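Concanavalin A-like lectin protein kinase family protein (Theobroma cacao, PDB 6CTH) is probably a plant protein kinase, transferring phosphate from ATP to protein substrates, with its kinase domain here holding an oxindole inhibitor and a magnesium ion. Local coordinates at residues K107-L110 / V114-R117; V119-S124 / S152-L157; V181-P186 / F203-L208; R241-A246 / M252-K257. One frame throughout, in Å; residues are numbered along the deposited sequence.

Contact 1. Residues K107-L110 / V114-R117; sequences KSLL and VRYR
R115 reaches back from helix 112-132 to the loop before it and holds the backbone oxygen of L110 with two nitrogens. R115 NE lies 2.7 Å from L110 O in a fairly straight bond (160°), and R115 NH2, at 3.1 Å from the same L110 O, makes a more bent one (136°). The oxygen lies in the guanidinium plane, at its NE side; NH2 meets a lone pair in the carbonyl plane, whereas NE comes in from above that plane. An extended run from CG to NE carries the group there, and R115 CG passes 3.9 Å from L110 CB on the way. This is the close-packed half. Beside it, L110 CD2 meets V114 CG1 at 4.1 Å, the two side chains crossing at about a right angle. The outer side is looser: exposed L109 touches only with its CD1, 3.5 Å from R115 NH2 and in the guanidinium plane. R115 NH1 bonds to I210 O and forms a salt bridge with D247. With NE and NH2 both spent on L110 O and NH1 held as well, rotation of the guanidinium is probably restricted, and the carboxylate of D247 balances its positive charge.

Contact 2. Residues V119-S124 / S152-L157; sequences VKDLAS and SFNAKL
D121 and A155 meet where helix 112-132 of the C-terminal kinase lobe lies against the strand 155-157, one arm of a β-hairpin with strand 147-149. D121, the residue most buried here, aims its carboxylate at the start of that strand. Its CG stands beside its own backbone N (chi1 -74°), which brings D121 OD2 to 2.9 Å from A155 N in a nearly straight bond (174°). The amide arrives on the anti side of the oxygen, 29° out of the carboxylate plane. Beside this bond the D121 methylene packs on the A155 methyl, D121 CB lying 3.8 Å from A155 CB. A water gives one proton to D121 OD2, at 2.6 Å, and another to F153 O, at 2.7 Å, so that the loop residue is tied to the same oxygen. L122 supplies the apolar part: its CD1 meets L157 CD2 at 4.1 Å, the two leucines meeting at a slant, while V206 of helix 196-212 packs on L122 from outside the contact. D121 OD2 thus accepts from a water and from the amide of the first residue of strand 155-157, tying that residue to the helix inside a buried interface, and the two donors probably stabilise the ionised carboxylate.

Contact 3. Residues V181-P186 / F203-L208; sequences VGYMAP and FGVVAL
The P+1 loop of a protein kinase, which leads into the Ala-Pro of the APE motif, rests through G182 and Y183 on V205 of helix 196-212, the long buried αF helix of the C-terminal lobe. V205 is the residue that faces the loop. Its CG1, anti to the backbone N (chi1 176°), fits into the corner between the peptide of G182 and the ring of Y183: V205 CG1 comes to 3.7 Å from both Y183 CD1 and Y183 CE1, and the two side chains cross at about a right angle. The approach to the ring is oblique. V206, the next residue on the helix, reaches the same ring more loosely, with V206 CG2 4.3 Å from Y183 CE1. No hydrogen bond joins the two segments; the polar groups are met from nearby instead. Y183 OH bonds to the carboxylate of E209, one turn further along the helix, and Y183 O accepts from S202, so the tyrosine is held at both its ring end and its backbone. The loop bends at G182, whose phi of 106° belongs to a residue without a beta carbon. Its carbonyl oxygen bonds to S216 OG, while the CG1 methyl of V205 packs beside it, 3.6 Å from G182 O.

Contact 4. Residues R241-A246 / M252-K257; sequences RILDIA and MAFDPK
Segments 241-246 and 252-257 run with loosely spaced backbones where L243 and A246 meet F254; the nearest CA atoms are those of L243 and P256, 7.5 Å apart. Residues 242-245 take helical backbone angles without the regular bonding of a helix; one good bond, I245 N to I242 O at 2.8 Å, closes the turn. The partner segment is a loop that makes an inverse gamma turn centred on A253 and then enters helix 256-269. D255 sits at the N-cap, where its OD1 takes a weak capping bond from K257 N at 3.3 Å. Between the backbones stands the ring of F254, whose chi1 of 67° tucks it over its own backbone, flanked by N and C, and turned toward 241-246. The A246 methyl sits over one face, with A246 CB 4.2 Å from the ring centroid and 21° off the normal, a CH-pi contact. L243 comes instead to the rim, near the ring plane, placing L243 CD2 4.0 Å from F254 CE1. Further out, R241 NE forms a salt bridge with D244 OD2 at 2.8 Å, within its own segment. The turn is pinned to helix 229-238 by I245, which packs on W232 and V233; L259 of helix 256-269 touches both A246 and F254, and W112, at the start of helix 112-132, closes on F254 and D255.

How the contacts relate
Contacts 1 and 2 both use helix 112-132 and touch directly: R117 NH2 lies 3.0 Å from S152 O, a probable hydrogen bond, and L110 CD2 packs 3.7 Å from F153 CD1. Contact 2 also meets contact 3, with L122 CD2 3.6 Å from F203 CD1. Contact 2 lies nearest the active site: the side chain of L157 is about 7 Å from the inhibitor and about 9 Å from the magnesium ion, which D141 and D159 hold. In contact 3, the Y183 side chain is about 10 Å from that ion. Contact 4 touches none of the others; its centre lies about 21 Å from those of contacts 2 and 3, at the lobe surface.

Contact 1. Residues K107-L110 / V114-R117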
loop_
_atom_site.group_PDB
_atom_site.type_symbol
_atom_site.label_atom_id
_atom_site.label_comp_id
_atom_site.label_asym_id
_atom_site.label_seq_id
_atom_site.Cartn_x
_atom_site.Cartn_y
_atom_site.Cartn_z
ATOM N N LYS A 107 9.071 -3.120 14.103
ATOM C CA LYS A 107 9.328 -1.771 14.624
ATOM C C LYS A 107 8.423 -1.455 15.833
ATOM O O LYS A 107 8.854 -0.794 16.770
ATOM C CB LYS A 107 9.155 -0.690 13.534
ATOM N N SER A 108 7.154 -1.880 15.777
ATOM C CA SER A 108 6.264 -1.914 16.949
ATOM C C SER A 108 5.242 -3.025 16.741
ATOM O O SER A 108 5.138 -3.564 15.651
ATOM C CB SER A 108 5.544 -0.587 17.177
ATOM O OG SER A 108 4.467 -0.386 16.249
ATOM N N LEU A 109 4.496 -3.355 17.786
ATOM C CA LEU A 109 3.398 -4.299 17.689
ATOM C C LEU A 109 2.172 -3.458 17.479
ATOM O O LEU A 109 1.808 -2.677 18.360
ATOM C CB LEU A 109 3.218 -5.122 18.974
ATOM C CG LEU A 109 2.022 -6.087 19.002
ATOM C CD1 LEU A 109 2.068 -7.050 17.816
ATOM C CD2 LEU A 109 1.937 -6.860 20.309
ATOM N N LEU A 110 1.545 -3.613 16.321
ATOM C CA LEU A 110 0.295 -2.917 16.039
ATOM C C LEU A 110 -0.850 -3.657 16.698
ATOM O O LEU A 110 -1.045 -4.836 16.429
ATOM C CB LEU A 110 0.071 -2.774 14.522
ATOM C CG LEU A 110 1.054 -1.801 13.819
ATOM C CD1 LEU A 110 0.690 -1.614 12.362
ATOM C CD2 LEU A 110 1.133 -0.433 14.457
ATOM N N VAL A 114 -5.834 -0.810 16.004
ATOM C CA VAL A 114 -5.090 -0.019 15.029
ATOM C C VAL A 114 -5.065 -0.693 13.651
ATOM O O VAL A 114 -5.285 -0.022 12.655
ATOM C CB VAL A 114 -3.686 0.335 15.546
ATOM C CG1 VAL A 114 -2.803 0.867 14.424
ATOM C CG2 VAL A 114 -3.778 1.340 16.693
ATOM N N ARG A 115 -4.881 -2.006 13.594
ATOM C CA ARG A 115 -4.852 -2.698 12.310
ATOM C C ARG A 115 -6.161 -2.613 11.520
ATOM O O ARG A 115 -6.152 -2.401 10.316
ATOM C CB ARG A 115 -4.503 -4.171 12.517
ATOM C CG ARG A 115 -3.066 -4.420 12.927
ATOM C CD ARG A 115 -2.817 -5.896 13.179
ATOM N NE ARG A 115 -1.691 -6.103 14.079
ATOM C CZ ARG A 115 -0.766 -7.042 13.918
ATOM N NH1 ARG A 115 -0.827 -7.870 12.889
ATOM N NH2 ARG A 115 0.221 -7.148 14.791
ATOM N N TYR A 116 -7.281 -2.774 12.214
ATOM C CA TYR A 116 -8.613 -2.744 11.592
ATOM C C TYR A 116 -8.854 -1.308 11.091
ATOM O O TYR A 116 -9.408 -1.134 10.019
ATOM C CB TYR A 116 -9.691 -3.176 12.558
ATOM C CG TYR A 116 -10.967 -3.711 11.914
ATOM C CD1 TYR A 116 -10.953 -4.871 11.158
ATOM C CD2 TYR A 116 -12.180 -3.086 12.100
ATOM C CE1 TYR A 116 -12.098 -5.363 10.576
ATOM C CE2 TYR A 116 -13.357 -3.565 11.511
ATOM C CZ TYR A 116 -13.297 -4.699 10.749
ATOM O OH TYR A 116 -14.434 -5.222 10.211
ATOM N N ARG A 117 -8.398 -0.321 11.853
ATOM C CA ARG A 117 -8.515 1.077 11.453
ATOM C C ARG A 117 -7.694 1.351 10.192
ATOM O O ARG A 117 -8.142 2.038 9.286
ATOM C CB ARG A 117 -8.061 1.991 12.588
ATOM C CG ARG A 117 -8.629 3.396 12.514
ATOM C CD ARG A 117 -7.611 4.422 12.976
ATOM N NE ARG A 117 -7.391 4.366 14.415
ATOM C CZ ARG A 117 -6.206 4.520 14.995
ATOM N NH1 ARG A 117 -6.101 4.456 16.313
ATOM N NH2 ARG A 117 -5.129 4.736 14.259
#

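Contact 2. Residues V119-S124 / S152-L157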
loop_
_atom_site.group_PDB
_atom_site.type_symbol
_atom_site.label_atom_id
_atom_site.label_comp_id
_atom_site.label_asym_id
_atom_site.label_seq_id
_atom_site.Cartn_x
_atom_site.Cartn_y
_atom_site.Cartn_z
ATOM N N VAL A 119 -6.890 -0.782 7.826
ATOM C CA VAL A 119 -7.523 -1.381 6.659
ATOM C C VAL A 119 -8.652 -0.449 6.200
ATOM O O VAL A 119 -8.805 -0.221 4.999
ATOM C CB VAL A 119 -8.071 -2.783 6.963
ATOM C CG1 VAL A 119 -8.945 -3.303 5.825
ATOM C CG2 VAL A 119 -6.922 -3.724 7.223
ATOM N N LYS A 120 -9.435 0.064 7.137
ATOM C CA LYS A 120 -10.543 1.020 6.768
ATOM C C LYS A 120 -9.979 2.309 6.108
ATOM O O LYS A 120 -10.570 2.827 5.149
ATOM C CB LYS A 120 -11.381 1.348 7.993
ATOM C CG LYS A 120 -12.283 0.213 8.443
ATOM C CD LYS A 120 -13.001 0.607 9.710
ATOM C CE LYS A 120 -13.978 -0.438 10.096
ATOM N NZ LYS A 120 -14.657 -0.003 11.358
ATOM N N ASP A 121 -8.836 2.778 6.602
ATOM C CA ASP A 121 -8.120 3.961 6.051
ATOM C C ASP A 121 -7.704 3.692 4.619
ATOM O O ASP A 121 -7.929 4.495 3.736
ATOM C CB ASP A 121 -6.839 4.347 6.830
ATOM C CG ASP A 121 -7.085 5.024 8.189
ATOM O OD1 ASP A 121 -8.224 5.459 8.473
ATOM O OD2 ASP A 121 -6.092 5.152 8.964
ATOM N N LEU A 122 -7.098 2.522 4.392
ATOM C CA LEU A 122 -6.700 2.126 3.053
ATOM C C LEU A 122 -7.929 1.998 2.152
ATOM O O LEU A 122 -7.864 2.446 0.984
ATOM C CB LEU A 122 -5.895 0.795 3.089
ATOM C CG LEU A 122 -5.474 0.260 1.729
ATOM C CD1 LEU A 122 -4.563 1.193 1.018
ATOM C CD2 LEU A 122 -4.792 -1.094 1.971
ATOM N N ALA A 123 -9.032 1.445 2.665
ATOM C CA ALA A 123 -10.253 1.279 1.856
ATOM C C ALA A 123 -10.812 2.655 1.435
ATOM O O ALA A 123 -11.196 2.841 0.282
ATOM C CB ALA A 123 -11.306 0.480 2.576
ATOM N N SER A 124 -10.769 3.582 2.377
ATOM C CA SER A 124 -11.190 5.003 2.125
ATOM C C SER A 124 -10.357 5.634 1.038
ATOM O O SER A 124 -10.881 6.301 0.139
ATOM C CB SER A 124 -11.153 5.818 3.416
ATOM O OG SER A 124 -12.241 5.399 4.248
ATOM N N SER A 152 -0.389 9.229 14.948
ATOM C CA SER A 152 -1.508 8.460 15.537
ATOM C C SER A 152 -1.761 7.108 14.865
ATOM O O SER A 152 -2.832 6.482 15.078
ATOM C CB SER A 152 -2.805 9.278 15.474
ATOM O OG SER A 152 -2.623 10.595 15.926
ATOM N N PHE A 153 -0.809 6.650 14.047
ATOM C CA PHE A 153 -0.986 5.461 13.265
ATOM C C PHE A 153 -2.179 5.498 12.285
ATOM O O PHE A 153 -2.707 4.451 11.918
ATOM C CB PHE A 153 -1.041 4.244 14.185
ATOM C CG PHE A 153 0.259 3.972 14.879
ATOM C CD1 PHE A 153 1.270 3.279 14.228
ATOM C CD2 PHE A 153 0.484 4.426 16.173
ATOM C CE1 PHE A 153 2.488 3.027 14.850
ATOM C CE2 PHE A 153 1.697 4.152 16.817
ATOM C CZ PHE A 153 2.697 3.472 16.144
ATOM N N ASN A 154 -2.570 6.690 11.830
ATOM C CA ASN A 154 -3.481 6.791 10.694
ATOM C C ASN A 154 -2.663 6.490 9.434
ATOM O O ASN A 154 -1.476 6.861 9.357
ATOM C CB ASN A 154 -4.126 8.170 10.584
ATOM C CG ASN A 154 -4.998 8.536 11.817
ATOM O OD1 ASN A 154 -5.897 7.806 12.195
ATOM N ND2 ASN A 154 -4.685 9.671 12.444
ATOM N N ALA A 155 -3.281 5.810 8.476
ATOM C CA ALA A 155 -2.583 5.341 7.260
ATOM C C ALA A 155 -2.763 6.257 6.059
ATOM O O ALA A 155 -3.874 6.813 5.870
ATOM C CB ALA A 155 -3.045 3.961 6.926
ATOM N N LYS A 156 -1.697 6.480 5.285
ATOM C CA LYS A 156 -1.730 7.224 4.037
ATOM C C LYS A 156 -1.090 6.415 2.929
ATOM O O LYS A 156 0.065 6.032 3.048
ATOM C CB LYS A 156 -1.018 8.570 4.166
ATOM C CG LYS A 156 -1.787 9.614 4.976
ATOM C CD LYS A 156 -1.050 10.945 5.138
ATOM C CE LYS A 156 -1.954 12.024 5.722
ATOM N NZ LYS A 156 -2.663 12.799 4.649
ATOM N N LEU A 157 -1.820 6.175 1.850
ATOM C CA LEU A 157 -1.324 5.443 0.714
ATOM C C LEU A 157 -0.552 6.389 -0.175
ATOM O O LEU A 157 -0.943 7.528 -0.418
ATOM C CB LEU A 157 -2.482 4.791 -0.015
ATOM C CG LEU A 157 -2.176 4.115 -1.326
ATOM C CD1 LEU A 157 -1.327 2.870 -1.083
ATOM C CD2 LEU A 157 -3.456 3.710 -2.030
HETATM O O HOH W 1 -5.251 3.922 11.146
HETATM O O HOH W 2 -7.683 6.927 10.769
#

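Contact 3. Residues V181-P186 / F203-L208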
loop_
_atom_site.group_PDB
_atom_site.type_symbol
_atom_site.label_atom_id
_atom_site.label_comp_id
_atom_site.label_asym_id
_atom_site.label_seq_id
_atom_site.Cartn_x
_atom_site.Cartn_y
_atom_site.Cartn_z
ATOM N N VAL A 181 5.336 -8.353 -7.594
ATOM C CA VAL A 181 5.070 -9.765 -7.460
ATOM C C VAL A 181 4.559 -10.074 -6.055
ATOM O O VAL A 181 5.199 -9.626 -5.086
ATOM C CB VAL A 181 6.439 -10.494 -7.817
ATOM C CG1 VAL A 181 6.479 -11.869 -7.204
ATOM C CG2 VAL A 181 6.451 -10.555 -9.325
ATOM N N GLY A 182 3.430 -10.770 -5.969
ATOM C CA GLY A 182 2.747 -11.117 -4.713
ATOM C C GLY A 182 1.481 -10.293 -4.455
ATOM O O GLY A 182 0.664 -10.631 -3.590
ATOM N N TYR A 183 1.378 -9.189 -5.188
ATOM C CA TYR A 183 0.205 -8.289 -5.126
ATOM C C TYR A 183 -0.525 -8.143 -6.432
ATOM O O TYR A 183 -1.485 -7.301 -6.509
ATOM C CB TYR A 183 0.641 -6.877 -4.668
ATOM C CG TYR A 183 1.372 -7.019 -3.414
ATOM C CD1 TYR A 183 0.722 -7.030 -2.200
ATOM C CD2 TYR A 183 2.750 -7.293 -3.439
ATOM C CE1 TYR A 183 1.421 -7.265 -1.030
ATOM C CE2 TYR A 183 3.432 -7.536 -2.273
ATOM C CZ TYR A 183 2.777 -7.512 -1.079
ATOM O OH TYR A 183 3.512 -7.793 0.031
ATOM N N MET A 184 -0.136 -8.912 -7.442
ATOM C CA MET A 184 -0.689 -8.762 -8.765
ATOM C C MET A 184 -1.727 -9.813 -9.060
ATOM O O MET A 184 -1.476 -11.035 -8.897
ATOM C CB MET A 184 0.420 -8.763 -9.801
ATOM C CG MET A 184 1.275 -7.508 -9.795
ATOM S SD MET A 184 2.744 -7.679 -10.835
ATOM C CE MET A 184 2.104 -7.385 -12.462
ATOM N N ALA A 185 -2.924 -9.371 -9.447
ATOM C CA ALA A 185 -4.000 -10.280 -9.796
ATOM C C ALA A 185 -3.638 -11.174 -10.976
ATOM O O ALA A 185 -2.888 -10.752 -11.862
ATOM C CB ALA A 185 -5.274 -9.473 -10.148
ATOM N N PRO A 186 -4.188 -12.403 -11.016
ATOM C CA PRO A 186 -3.761 -13.293 -12.112
ATOM C C PRO A 186 -3.985 -12.793 -13.535
ATOM O O PRO A 186 -3.108 -13.028 -14.394
ATOM C CB PRO A 186 -4.533 -14.616 -11.859
ATOM C CG PRO A 186 -5.543 -14.291 -10.865
ATOM C CD PRO A 186 -5.131 -13.054 -10.101
ATOM N N PHE A 203 -5.451 -4.893 -2.586
ATOM C CA PHE A 203 -6.007 -4.550 -1.274
ATOM C C PHE A 203 -6.304 -5.808 -0.416
ATOM O O PHE A 203 -6.040 -5.822 0.803
ATOM C CB PHE A 203 -7.319 -3.704 -1.466
ATOM C CG PHE A 203 -8.092 -3.462 -0.192
ATOM C CD1 PHE A 203 -7.821 -2.377 0.602
ATOM C CD2 PHE A 203 -9.074 -4.351 0.211
ATOM C CE1 PHE A 203 -8.508 -2.173 1.802
ATOM C CE2 PHE A 203 -9.752 -4.163 1.408
ATOM C CZ PHE A 203 -9.477 -3.063 2.199
ATOM N N GLY A 204 -6.877 -6.820 -1.055
ATOM C CA GLY A 204 -7.197 -8.139 -0.415
ATOM C C GLY A 204 -5.942 -8.745 0.190
ATOM O O GLY A 204 -5.950 -9.124 1.364
ATOM N N VAL A 205 -4.872 -8.758 -0.586
ATOM C CA VAL A 205 -3.603 -9.331 -0.134
ATOM C C VAL A 205 -3.103 -8.540 1.066
ATOM O O VAL A 205 -2.795 -9.121 2.111
ATOM C CB VAL A 205 -2.543 -9.340 -1.225
ATOM C CG1 VAL A 205 -1.219 -9.844 -0.667
ATOM C CG2 VAL A 205 -2.992 -10.181 -2.386
ATOM N N VAL A 206 -3.138 -7.211 0.958
ATOM C CA VAL A 206 -2.707 -6.364 2.058
ATOM C C VAL A 206 -3.544 -6.626 3.304
ATOM O O VAL A 206 -3.017 -6.679 4.396
ATOM C CB VAL A 206 -2.715 -4.866 1.642
ATOM C CG1 VAL A 206 -2.606 -3.963 2.868
ATOM C CG2 VAL A 206 -1.556 -4.618 0.660
ATOM N N ALA A 207 -4.869 -6.725 3.163
ATOM C CA ALA A 207 -5.753 -6.980 4.300
ATOM C C ALA A 207 -5.318 -8.256 5.040
ATOM O O ALA A 207 -5.248 -8.289 6.253
ATOM C CB ALA A 207 -7.178 -7.133 3.830
ATOM N N LEU A 208 -4.981 -9.278 4.275
ATOM C CA LEU A 208 -4.561 -10.567 4.866
ATOM C C LEU A 208 -3.194 -10.504 5.515
ATOM O O LEU A 208 -2.962 -11.175 6.528
ATOM C CB LEU A 208 -4.643 -11.661 3.819
ATOM C CG LEU A 208 -6.065 -11.929 3.317
ATOM C CD1 LEU A 208 -6.118 -12.997 2.268
ATOM C CD2 LEU A 208 -7.053 -12.260 4.435
#

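Contact 4. Residues R241-A246 / M252-K257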
loop_
_atom_site.group_PDB
_atom_site.type_symbol
_atom_site.label_atom_id
_atom_site.label_comp_id
_atom_site.label_asym_id
_atom_site.label_seq_id
_atom_site.Cartn_x
_atom_site.Cartn_y
_atom_site.Cartn_z
ATOM N N ARG A 241 -10.885 -22.602 10.460
ATOM C CA ARG A 241 -9.727 -22.255 11.280
ATOM C C ARG A 241 -9.341 -20.764 11.139
ATOM O O ARG A 241 -8.169 -20.417 11.129
ATOM C CB ARG A 241 -8.532 -23.102 10.847
ATOM C CG ARG A 241 -8.701 -24.619 10.962
ATOM C CD ARG A 241 -9.332 -25.091 12.278
ATOM N NE ARG A 241 -8.444 -24.865 13.437
ATOM C CZ ARG A 241 -8.782 -25.074 14.716
ATOM N NH1 ARG A 241 -10.001 -25.515 15.048
ATOM N NH2 ARG A 241 -7.897 -24.833 15.674
ATOM N N ILE A 242 -10.328 -19.889 11.072
ATOM C CA ILE A 242 -10.040 -18.441 10.950
ATOM C C ILE A 242 -9.162 -17.945 12.101
ATOM O O ILE A 242 -8.180 -17.244 11.872
ATOM C CB ILE A 242 -11.316 -17.632 10.756
ATOM C CG1 ILE A 242 -11.846 -17.924 9.349
ATOM C CG2 ILE A 242 -11.037 -16.140 10.913
ATOM C CD1 ILE A 242 -13.073 -17.141 8.946
ATOM N N LEU A 243 -9.385 -18.442 13.302
ATOM C CA LEU A 243 -8.602 -17.978 14.439
ATOM C C LEU A 243 -7.113 -18.214 14.225
ATOM O O LEU A 243 -6.296 -17.410 14.646
ATOM C CB LEU A 243 -9.060 -18.635 15.735
ATOM C CG LEU A 243 -10.426 -18.234 16.277
ATOM C CD1 LEU A 243 -10.545 -18.676 17.724
ATOM C CD2 LEU A 243 -10.635 -16.735 16.169
ATOM N N ASP A 244 -6.755 -19.332 13.612
ATOM C CA ASP A 244 -5.336 -19.623 13.315
ATOM C C ASP A 244 -4.634 -18.587 12.412
ATOM O O ASP A 244 -3.398 -18.555 12.359
ATOM C CB ASP A 244 -5.188 -20.991 12.624
ATOM C CG ASP A 244 -5.390 -22.158 13.566
ATOM O OD1 ASP A 244 -4.526 -22.359 14.446
ATOM O OD2 ASP A 244 -6.397 -22.891 13.414
ATOM N N ILE A 245 -5.410 -17.827 11.659
ATOM C CA ILE A 245 -4.877 -16.797 10.784
ATOM C C ILE A 245 -4.219 -15.620 11.504
ATOM O O ILE A 245 -3.240 -15.064 11.039
ATOM C CB ILE A 245 -5.974 -16.248 9.864
ATOM C CG1 ILE A 245 -6.622 -17.386 9.090
ATOM C CG2 ILE A 245 -5.404 -15.211 8.915
ATOM C CD1 ILE A 245 -5.658 -18.118 8.195
ATOM N N ALA A 246 -4.788 -15.242 12.636
ATOM C CA ALA A 246 -4.373 -14.055 13.369
ATOM C C ALA A 246 -2.911 -14.058 13.736
ATOM O O ALA A 246 -2.337 -15.108 14.086
ATOM C CB ALA A 246 -5.212 -13.876 14.608
ATOM N N MET A 252 -4.288 -13.312 22.422
ATOM C CA MET A 252 -5.754 -13.288 22.372
ATOM C C MET A 252 -6.357 -11.880 22.353
ATOM O O MET A 252 -7.577 -11.741 22.403
ATOM C CB MET A 252 -6.336 -14.127 23.521
ATOM C CG MET A 252 -5.983 -15.623 23.470
ATOM S SD MET A 252 -6.297 -16.468 21.877
ATOM C CE MET A 252 -4.635 -16.873 21.294
ATOM N N ALA A 253 -5.520 -10.846 22.226
ATOM C CA ALA A 253 -5.982 -9.444 22.210
ATOM C C ALA A 253 -6.395 -9.009 20.808
ATOM O O ALA A 253 -5.692 -8.258 20.131
ATOM C CB ALA A 253 -4.906 -8.520 22.764
ATOM N N PHE A 254 -7.527 -9.532 20.374
ATOM C CA PHE A 254 -8.151 -9.116 19.145
ATOM C C PHE A 254 -9.633 -9.441 19.199
ATOM O O PHE A 254 -10.075 -10.277 19.986
ATOM C CB PHE A 254 -7.473 -9.773 17.930
ATOM C CG PHE A 254 -7.651 -11.262 17.840
ATOM C CD1 PHE A 254 -8.767 -11.811 17.223
ATOM C CD2 PHE A 254 -6.669 -12.123 18.331
ATOM C CE1 PHE A 254 -8.939 -13.190 17.136
ATOM C CE2 PHE A 254 -6.827 -13.492 18.230
ATOM C CZ PHE A 254 -7.963 -14.029 17.637
ATOM N N ASP A 255 -10.388 -8.773 18.334
ATOM C CA ASP A 255 -11.827 -8.925 18.230
ATOM C C ASP A 255 -12.149 -10.022 17.179
ATOM O O ASP A 255 -11.912 -9.837 15.997
ATOM C CB ASP A 255 -12.405 -7.562 17.838
ATOM C CG ASP A 255 -13.899 -7.527 17.832
ATOM O OD1 ASP A 255 -14.527 -8.551 17.559
ATOM O OD2 ASP A 255 -14.437 -6.432 18.057
ATOM N N PRO A 256 -12.701 -11.177 17.604
ATOM C CA PRO A 256 -12.948 -12.286 16.657
ATOM C C PRO A 256 -13.905 -12.025 15.494
ATOM O O PRO A 256 -13.763 -12.595 14.422
ATOM C CB PRO A 256 -13.558 -13.400 17.557
ATOM C CG PRO A 256 -13.215 -13.021 18.962
ATOM C CD PRO A 256 -13.159 -11.516 18.968
ATOM N N LYS A 257 -14.928 -11.255 15.770
ATOM C CA LYS A 257 -15.912 -10.855 14.781
ATOM C C LYS A 257 -15.252 -9.985 13.663
ATOM O O LYS A 257 -15.533 -10.161 12.479
ATOM C CB LYS A 257 -16.980 -10.071 15.512
ATOM C CG LYS A 257 -18.167 -9.662 14.696
ATOM C CD LYS A 257 -19.034 -8.685 15.504
ATOM C CE LYS A 257 -20.066 -8.008 14.623
ATOM N NZ LYS A 257 -20.896 -9.034 13.913
#